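Local coordinates for tyrosine specific protein phosphatase (Trypanosoma cruzi, PDB 4AZ1), which probably removes phosphate from phosphotyrosine residues of proteins, at residues I280-M285 against A294-L299; E207-N212 against G234-A239; I37-S42 against Q266-V271. One frame throughout, in Å; residues are numbered along the deposited sequence.

In the fold
Helix 232-247 ties the three contacts together. It probably starts beneath the phosphate-binding loop, as the helix after the HCX5R signature does in this family, and carries one half of contact 2. Contact 1, about 15 Å away between centres, leans on it where Thr283 OG1 meets Ala239 CB at 3.7 Å. Contact 3, about 22 Å from contact 2, meets the helix near its N-terminal end, with Met270 CE 3.7 Å from Gly234 CA. Contacts 1 and 3 are about 29 Å apart, centre to centre, and do not touch. In sequence, both segments of contact 2 fall between those of contact 3, whereas contact 1 follows afterwards.

Contact 1 (I280-M285 against A294-L299); sequences IYLTLM and ALVGLL
Leu282 and Leu295 meet through methyl groups, and no flat group enters between them: the ring of Tyr281 leads away from helix 293-299, stacks with Phe9, and its OH is hydrogen-bonded to Arg20 and Glu24. What joins the two helices is therefore apolar. Leu295 CD1 is the shared point, lying 4.0 Å from Leu282 CD2 and 3.8 Å from Met285 SD. The thioether chain of Met285 runs at about a right angle to Leu295; its bend at the last torsion (chi3 75°) brings CE to 3.9 Å from that same Leu295 CD1. The other branch of Leu282 faces Leu299 tip to tip, with CD1 to CD1 at 4.1 Å, while Val296 CG2 flanks Leu282 CD1 more loosely. With the segment axes approaching to 11.6 Å, only the outer ends of the side chains bridge the gap. Helix 14-30 covers one side, where Gln17 touches both Met285 and Leu295, and a bound 1,2-ethanediol lies near Leu282. With segments 280-285 and 294-299 running at 160° and only a short connection between their helices, 274-288 and 293-299 form an antiparallel helical hairpin at the C-terminal end of the phosphatase chain.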
loop_
_atom_site.group_PDB
_atom_site.type_symbol
_atom_site.label_atom_id
_atom_site.label_comp_id
_atom_site.label_asym_id
_atom_site.label_seq_id
_atom_site.Cartn_x
_atom_site.Cartn_y
_atom_site.Cartn_z
ATOM N N ILE A 280 10.086 25.443 -18.433
ATOM C CA ILE A 280 9.354 25.254 -19.684
ATOM C C ILE A 280 9.915 26.168 -20.783
ATOM O O ILE A 280 10.137 25.708 -21.898
ATOM C CB ILE A 280 7.826 25.438 -19.544
ATOM C CG1 ILE A 280 7.277 24.544 -18.430
ATOM C CG2 ILE A 280 7.113 25.128 -20.887
ATOM C CD1 ILE A 280 5.868 24.921 -17.991
ATOM N N TYR A 281 10.178 27.437 -20.476
ATOM C CA TYR A 281 10.835 28.309 -21.457
ATOM C C TYR A 281 12.215 27.785 -21.870
ATOM O O TYR A 281 12.594 27.878 -23.042
ATOM C CB TYR A 281 10.971 29.743 -20.931
ATOM C CG TYR A 281 9.719 30.588 -21.065
ATOM C CD1 TYR A 281 9.431 31.246 -22.246
ATOM C CD2 TYR A 281 8.836 30.739 -19.997
ATOM C CE1 TYR A 281 8.281 32.029 -22.375
ATOM C CE2 TYR A 281 7.696 31.509 -20.113
ATOM C CZ TYR A 281 7.426 32.161 -21.308
ATOM O OH TYR A 281 6.285 32.943 -21.429
ATOM N N LEU A 282 12.975 27.276 -20.901
ATOM C CA LEU A 282 14.318 26.753 -21.170
ATOM C C LEU A 282 14.288 25.558 -22.125
ATOM O O LEU A 282 15.151 25.431 -22.993
ATOM C CB LEU A 282 15.009 26.331 -19.868
ATOM C CG LEU A 282 15.233 27.479 -18.890
ATOM C CD1 LEU A 282 15.923 26.999 -17.601
ATOM C CD2 LEU A 282 16.023 28.583 -19.563
ATOM N N THR A 283 13.310 24.673 -21.960
ATOM C CA THR A 283 13.226 23.531 -22.872
ATOM C C THR A 283 12.886 24.010 -24.286
ATOM O O THR A 283 13.366 23.443 -25.267
ATOM C CB THR A 283 12.213 22.446 -22.409
ATOM O OG1 THR A 283 10.871 22.885 -22.654
ATOM C CG2 THR A 283 12.377 22.156 -20.943
ATOM N N LEU A 284 12.068 25.057 -24.393
ATOM C CA LEU A 284 11.704 25.572 -25.713
ATOM C C LEU A 284 12.945 26.151 -26.366
ATOM O O LEU A 284 13.241 25.869 -27.533
ATOM C CB LEU A 284 10.603 26.637 -25.622
ATOM C CG LEU A 284 9.180 26.117 -25.381
ATOM C CD1 LEU A 284 8.235 27.271 -25.120
ATOM C CD2 LEU A 284 8.666 25.273 -26.568
ATOM N N MET A 285 13.688 26.936 -25.596
ATOM C CA MET A 285 14.919 27.529 -26.090
ATOM C C MET A 285 15.921 26.469 -26.552
ATOM O O MET A 285 16.459 26.572 -27.654
ATOM C CB MET A 285 15.528 28.450 -25.032
ATOM C CG MET A 285 14.652 29.661 -24.721
ATOM S SD MET A 285 15.270 30.627 -23.317
ATOM C CE MET A 285 16.672 31.465 -24.103
ATOM N N ALA A 294 23.390 31.717 -19.708
ATOM C CA ALA A 294 23.256 32.927 -18.892
ATOM C C ALA A 294 21.990 32.913 -18.011
ATOM O O ALA A 294 22.020 33.385 -16.870
ATOM C CB ALA A 294 23.283 34.160 -19.772
ATOM N N LEU A 295 20.884 32.388 -18.540
ATOM C CA LEU A 295 19.644 32.283 -17.766
ATOM C C LEU A 295 19.784 31.270 -16.639
ATOM O O LEU A 295 19.410 31.551 -15.496
ATOM C CB LEU A 295 18.468 31.877 -18.657
ATOM C CG LEU A 295 17.840 32.970 -19.515
ATOM C CD1 LEU A 295 16.666 32.413 -20.308
ATOM C CD2 LEU A 295 17.383 34.111 -18.630
ATOM N N VAL A 296 20.304 30.089 -16.975
ATOM C CA VAL A 296 20.642 29.064 -15.991
ATOM C C VAL A 296 21.548 29.681 -14.924
ATOM O O VAL A 296 21.381 29.421 -13.729
ATOM C CB VAL A 296 21.334 27.854 -16.670
ATOM C CG1 VAL A 296 21.933 26.895 -15.642
ATOM C CG2 VAL A 296 20.349 27.121 -17.561
ATOM N N GLY A 297 22.487 30.519 -15.362
ATOM C CA GLY A 297 23.371 31.229 -14.452
ATOM C C GLY A 297 22.627 32.104 -13.456
ATOM O O GLY A 297 22.936 32.097 -12.262
ATOM N N LEU A 298 21.645 32.856 -13.943
ATOM C CA LEU A 298 20.816 33.692 -13.069
ATOM C C LEU A 298 19.954 32.890 -12.082
ATOM O O LEU A 298 19.624 33.367 -10.991
ATOM C CB LEU A 298 19.916 34.601 -13.904
ATOM C CG LEU A 298 20.548 35.877 -14.437
ATOM C CD1 LEU A 298 19.526 36.711 -15.189
ATOM C CD2 LEU A 298 21.130 36.659 -13.277
ATOM N N LEU A 299 19.582 31.677 -12.465
ATOM C CA LEU A 299 18.717 30.878 -11.610
ATOM C C LEU A 299 19.524 30.147 -10.528
ATOM O O LEU A 299 18.974 29.769 -9.493
ATOM C CB LEU A 299 17.877 29.899 -12.443
ATOM C CG LEU A 299 16.682 30.446 -13.238
ATOM C CD1 LEU A 299 16.226 29.432 -14.278
ATOM C CD2 LEU A 299 15.516 30.796 -12.320
#

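Contact 2 (E207-N212 against G234-A239); sequences EALLTN and GTLIGA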
loop_
_atom_site.group_PDB
_atom_site.type_symbol
_atom_site.label_atom_id
_atom_site.label_comp_id
_atom_site.label_asym_id
_atom_site.label_seq_id
_atom_site.Cartn_x
_atom_site.Cartn_y
_atom_site.Cartn_z
ATOM N N GLU A 207 14.264 15.911 -22.448
ATOM C CA GLU A 207 13.996 15.472 -23.825
ATOM C C GLU A 207 13.830 13.946 -23.932
ATOM O O GLU A 207 12.980 13.451 -24.681
ATOM C CB GLU A 207 15.098 15.954 -24.767
ATOM C CG GLU A 207 14.982 17.430 -25.195
ATOM C CD GLU A 207 13.862 17.691 -26.215
ATOM O OE1 GLU A 207 13.106 16.747 -26.542
ATOM O OE2 GLU A 207 13.740 18.846 -26.692
ATOM N N ALA A 208 14.633 13.208 -23.167
ATOM C CA ALA A 208 14.579 11.753 -23.187
ATOM C C ALA A 208 13.244 11.284 -22.600
ATOM O O ALA A 208 12.596 10.381 -23.136
ATOM C CB ALA A 208 15.741 11.175 -22.402
ATOM N N LEU A 209 12.833 11.909 -21.504
ATOM C CA LEU A 209 11.525 11.626 -20.921
ATOM C C LEU A 209 10.396 11.868 -21.927
ATOM O O LEU A 209 9.483 11.045 -22.054
ATOM C CB LEU A 209 11.289 12.471 -19.671
ATOM C CG LEU A 209 12.073 12.154 -18.400
ATOM C CD1 LEU A 209 11.529 12.996 -17.268
ATOM C CD2 LEU A 209 11.974 10.671 -18.045
ATOM N N LEU A 210 10.467 12.987 -22.647
ATOM C CA LEU A 210 9.418 13.326 -23.602
ATOM C C LEU A 210 9.409 12.349 -24.776
ATOM O O LEU A 210 8.356 12.079 -25.360
ATOM C CB LEU A 210 9.558 14.773 -24.078
ATOM C CG LEU A 210 9.421 15.796 -22.943
ATOM C CD1 LEU A 210 9.706 17.188 -23.452
ATOM C CD2 LEU A 210 8.025 15.732 -22.352
ATOM N N THR A 211 10.583 11.823 -25.116
ATOM C CA THR A 211 10.675 10.790 -26.145
ATOM C C THR A 211 9.901 9.554 -25.698
ATOM O O THR A 211 9.146 8.977 -26.481
ATOM C CB THR A 211 12.132 10.444 -26.474
ATOM O OG1 THR A 211 12.717 11.533 -27.200
ATOM C CG2 THR A 211 12.218 9.177 -27.319
ATOM N N ASN A 212 10.065 9.165 -24.434
ATOM C CA ASN A 212 9.261 8.080 -23.888
ATOM C C ASN A 212 7.775 8.354 -24.027
ATOM O O ASN A 212 7.036 7.494 -24.492
ATOM C CB ASN A 212 9.594 7.815 -22.417
ATOM C CG ASN A 212 10.933 7.153 -22.241
ATOM O OD1 ASN A 212 11.691 7.498 -21.340
ATOM N ND2 ASN A 212 11.247 6.213 -23.124
ATOM N N GLY A 234 4.124 19.174 -13.183
ATOM C CA GLY A 234 3.549 20.226 -14.017
ATOM C C GLY A 234 4.484 20.742 -15.103
ATOM O O GLY A 234 4.049 20.988 -16.228
ATOM N N THR A 235 5.767 20.894 -14.780
ATOM C CA THR A 235 6.751 21.324 -15.773
ATOM C C THR A 235 6.872 20.323 -16.918
ATOM O O THR A 235 6.904 20.701 -18.104
ATOM C CB THR A 235 8.143 21.488 -15.134
ATOM O OG1 THR A 235 8.111 22.549 -14.171
ATOM C CG2 THR A 235 9.200 21.785 -16.194
ATOM N N LEU A 236 6.964 19.045 -16.568
ATOM C CA LEU A 236 7.094 18.010 -17.583
ATOM C C LEU A 236 5.913 18.035 -18.553
ATOM O O LEU A 236 6.103 17.987 -19.764
ATOM C CB LEU A 236 7.186 16.632 -16.932
ATOM C CG LEU A 236 7.398 15.538 -17.985
ATOM C CD1 LEU A 236 8.573 15.901 -18.858
ATOM C CD2 LEU A 236 7.653 14.198 -17.334
ATOM N N ILE A 237 4.697 18.088 -18.011
ATOM C CA ILE A 237 3.498 18.076 -18.841
ATOM C C ILE A 237 3.417 19.384 -19.648
ATOM O O ILE A 237 3.063 19.372 -20.830
ATOM C CB ILE A 237 2.219 17.830 -18.000
ATOM C CG1 ILE A 237 2.275 16.436 -17.361
ATOM C CG2 ILE A 237 0.975 17.938 -18.872
ATOM C CD1 ILE A 237 1.240 16.194 -16.250
ATOM N N GLY A 238 3.804 20.495 -19.028
ATOM C CA GLY A 238 3.807 21.782 -19.716
ATOM C C GLY A 238 4.799 21.836 -20.868
ATOM O O GLY A 238 4.501 22.361 -21.953
ATOM N N ALA A 239 5.991 21.297 -20.635
ATOM C CA ALA A 239 7.017 21.256 -21.669
ATOM C C ALA A 239 6.555 20.385 -22.834
ATOM O O ALA A 239 6.760 20.744 -24.000
ATOM C CB ALA A 239 8.348 20.744 -21.104
#
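Leu210 and Leu236 interlock where two helices of the protein tyrosine phosphatase fold meet beside the central sheet. Helix 203-215 is the helix of a beta-alpha-beta crossover from strand 184-191 to strand 222-225, and helix 232-247 follows that second strand through the signature loop. Their segments cross at 68°, with axes 10.7 Å apart. Packing is tight in the middle, where the two leucines lie alongside, pointing in opposite senses, and Leu210 CD2 comes within 3.5 Å of Leu236 CD1. Leu236 swings its CG anti to the backbone N (chi1 -177°), and its two methyls divide the work: CD1 goes to Leu210, CD2 to Leu209, whose side chain stands roughly perpendicular to it. On the sheet side Leu209 and Leu236 both rest on Ile117, so strand 115-118 forms a common floor.

The fit slackens toward Ala239, whose CB is 4.5 Å from Leu210 CD1. The far flank of helix 203-215, with Ala208, Thr211 and Asn212, is partly open to solvent and meets nothing on segment 234-239; Asn212 packs on Val189 while its OD1 accepts from Arg171. Glu207 makes a salt bridge to Arg287. Even the backbone joins the close-packed centre, since Leu210 CD2 also lies 3.9 Å from Leu236 O.

Contact 3 (I37-S42 against Q266-V271); sequences ISFATS and QRFGMV
Phe268 receives two apolar side chains, Ile37 and Phe39, which approach it at different points. The end of Ile37 comes in obliquely, CD1 standing 3.9 Å from Phe268 CD1. Phe39 touches at the base of the side chain instead: its CZ lies 3.9 Å from Phe268 CB, which sits at the edge of the Phe39 ring and in its plane. The two aromatic side chains run at about a right angle, yet they are not stacked, because it is the stem of Phe268 that meets the rim of Phe39. Phe268 holds its ring on this side with CG anti to the backbone N (chi1 -174°). The contact lies at the surface, and Ile37 also touches a crystal neighbour; Leu55 and Asn57 add further cover to Phe39.

The backbone around Phe268 has a defined shape: Arg267 to Met270 is a type II beta turn with Phe268 and Gly269 at its corners, and Gly269 takes the positive phi (91°) of the third position. This turn lies in the loop between helices 255-266 and 274-288 of the phosphatase fold, just ahead of what is, by family resemblance, the Q-loop.

No hydrogen bond crosses directly, but Asn57, on which Phe39 packs, accepts from Phe268 N through OD1. Met270 N reaches Arg267 O at 3.3 Å to close the turn, and the Arg267 guanidinium binds Asn80 OD1 and the carbonyl of Ala228 in the signature loop. Within 37-42, Ala40 N makes a weak bond of 3.5 Å to Ser38 OG, next to the start of helix 40-44.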
loop_
_atom_site.group_PDB
_atom_site.type_symbol
_atom_site.label_atom_id
_atom_site.label_comp_id
_atom_site.label_asym_id
_atom_site.label_seq_id
_atom_site.Cartn_x
_atom_site.Cartn_y
_atom_site.Cartn_z
ATOM N N ILE A 37 -13.595 26.111 -5.620
ATOM C CA ILE A 37 -13.411 24.811 -6.261
ATOM C C ILE A 37 -13.750 23.646 -5.333
ATOM O O ILE A 37 -13.369 23.654 -4.156
ATOM C CB ILE A 37 -11.956 24.652 -6.725
ATOM C CG1 ILE A 37 -11.542 25.869 -7.551
ATOM C CG2 ILE A 37 -11.776 23.360 -7.506
ATOM C CD1 ILE A 37 -10.131 25.800 -8.077
ATOM N N SER A 38 -14.457 22.647 -5.859
ATOM C CA SER A 38 -14.743 21.432 -5.098
ATOM C C SER A 38 -13.543 20.476 -5.027
ATOM O O SER A 38 -12.928 20.145 -6.050
ATOM C CB SER A 38 -15.953 20.697 -5.677
ATOM O OG SER A 38 -16.248 19.544 -4.904
ATOM N N PHE A 39 -13.229 20.033 -3.811
ATOM C CA PHE A 39 -12.221 19.006 -3.579
ATOM C C PHE A 39 -12.801 17.886 -2.728
ATOM O O PHE A 39 -12.072 17.239 -1.969
ATOM C CB PHE A 39 -11.025 19.607 -2.853
ATOM C CG PHE A 39 -10.266 20.610 -3.670
ATOM C CD1 PHE A 39 -9.324 20.187 -4.594
ATOM C CD2 PHE A 39 -10.507 21.977 -3.529
ATOM C CE1 PHE A 39 -8.599 21.119 -5.367
ATOM C CE2 PHE A 39 -9.802 22.907 -4.293
ATOM C CZ PHE A 39 -8.837 22.470 -5.214
ATOM N N ALA A 40 -14.109 17.658 -2.876
ATOM C CA ALA A 40 -14.874 16.752 -2.018
ATOM C C ALA A 40 -14.208 15.410 -1.753
ATOM O O ALA A 40 -13.932 15.059 -0.602
ATOM C CB ALA A 40 -16.285 16.536 -2.593
ATOM N N THR A 41 -13.964 14.651 -2.814
ATOM C CA THR A 41 -13.421 13.303 -2.666
ATOM C C THR A 41 -12.017 13.318 -2.089
ATOM O O THR A 41 -11.667 12.497 -1.231
ATOM C CB THR A 41 -13.421 12.559 -4.004
ATOM O OG1 THR A 41 -14.768 12.481 -4.493
ATOM C CG2 THR A 41 -12.861 11.146 -3.829
ATOM N N SER A 42 -11.212 14.261 -2.560
ATOM C CA SER A 42 -9.841 14.371 -2.113
ATOM C C SER A 42 -9.805 14.714 -0.623
ATOM O O SER A 42 -8.945 14.219 0.122
ATOM C CB SER A 42 -9.134 15.443 -2.937
ATOM O OG SER A 42 -7.762 15.437 -2.674
ATOM N N GLN A 266 -7.269 22.328 -14.371
ATOM C CA GLN A 266 -7.578 20.901 -14.295
ATOM C C GLN A 266 -6.965 20.245 -13.058
ATOM O O GLN A 266 -7.415 19.193 -12.614
ATOM C CB GLN A 266 -7.111 20.198 -15.571
ATOM C CG GLN A 266 -7.825 20.644 -16.845
ATOM C CD GLN A 266 -7.206 20.018 -18.081
ATOM O OE1 GLN A 266 -7.425 18.841 -18.371
ATOM N NE2 GLN A 266 -6.412 20.799 -18.807
ATOM N N ARG A 267 -5.926 20.872 -12.513
ATOM C CA ARG A 267 -5.337 20.445 -11.242
ATOM C C ARG A 267 -4.748 21.672 -10.553
ATOM O O ARG A 267 -3.725 22.208 -10.984
ATOM C CB ARG A 267 -4.244 19.387 -11.453
ATOM C CG ARG A 267 -3.593 18.878 -10.151
ATOM C CD ARG A 267 -2.807 17.589 -10.399
ATOM N NE ARG A 267 -1.973 17.178 -9.263
ATOM C CZ ARG A 267 -2.378 16.401 -8.258
ATOM N NH1 ARG A 267 -3.634 15.959 -8.220
ATOM N NH2 ARG A 267 -1.528 16.082 -7.280
ATOM N N PHE A 268 -5.406 22.113 -9.487
ATOM C CA PHE A 268 -5.034 23.350 -8.809
ATOM C C PHE A 268 -3.547 23.408 -8.469
ATOM O O PHE A 268 -3.003 22.480 -7.868
ATOM C CB PHE A 268 -5.848 23.507 -7.526
ATOM C CG PHE A 268 -5.637 24.819 -6.850
ATOM C CD1 PHE A 268 -6.374 25.930 -7.237
ATOM C CD2 PHE A 268 -4.683 24.954 -5.840
ATOM C CE1 PHE A 268 -6.178 27.162 -6.627
ATOM C CE2 PHE A 268 -4.473 26.186 -5.229
ATOM C CZ PHE A 268 -5.223 27.292 -5.626
ATOM N N GLY A 269 -2.891 24.492 -8.871
ATOM C CA GLY A 269 -1.528 24.740 -8.428
ATOM C C GLY A 269 -0.443 24.178 -9.326
ATOM O O GLY A 269 0.739 24.276 -8.978
ATOM N N MET A 270 -0.828 23.617 -10.477
ATOM C CA MET A 270 0.147 23.052 -11.421
ATOM C C MET A 270 1.269 24.050 -11.741
ATOM O O MET A 270 1.009 25.249 -12.009
ATOM C CB MET A 270 -0.525 22.580 -12.724
ATOM C CG MET A 270 -1.254 21.240 -12.629
ATOM S SD MET A 270 -0.191 19.800 -12.394
ATOM C CE MET A 270 -0.017 19.224 -14.083
ATOM N N VAL A 271 2.500 23.530 -11.738
ATOM C CA VAL A 271 3.716 24.344 -11.743
ATOM C C VAL A 271 3.759 25.199 -10.470
ATOM O O VAL A 271 3.216 26.305 -10.402
ATOM C CB VAL A 271 3.895 25.183 -13.023
ATOM C CG1 VAL A 271 5.273 25.824 -13.018
ATOM C CG2 VAL A 271 3.736 24.291 -14.264
#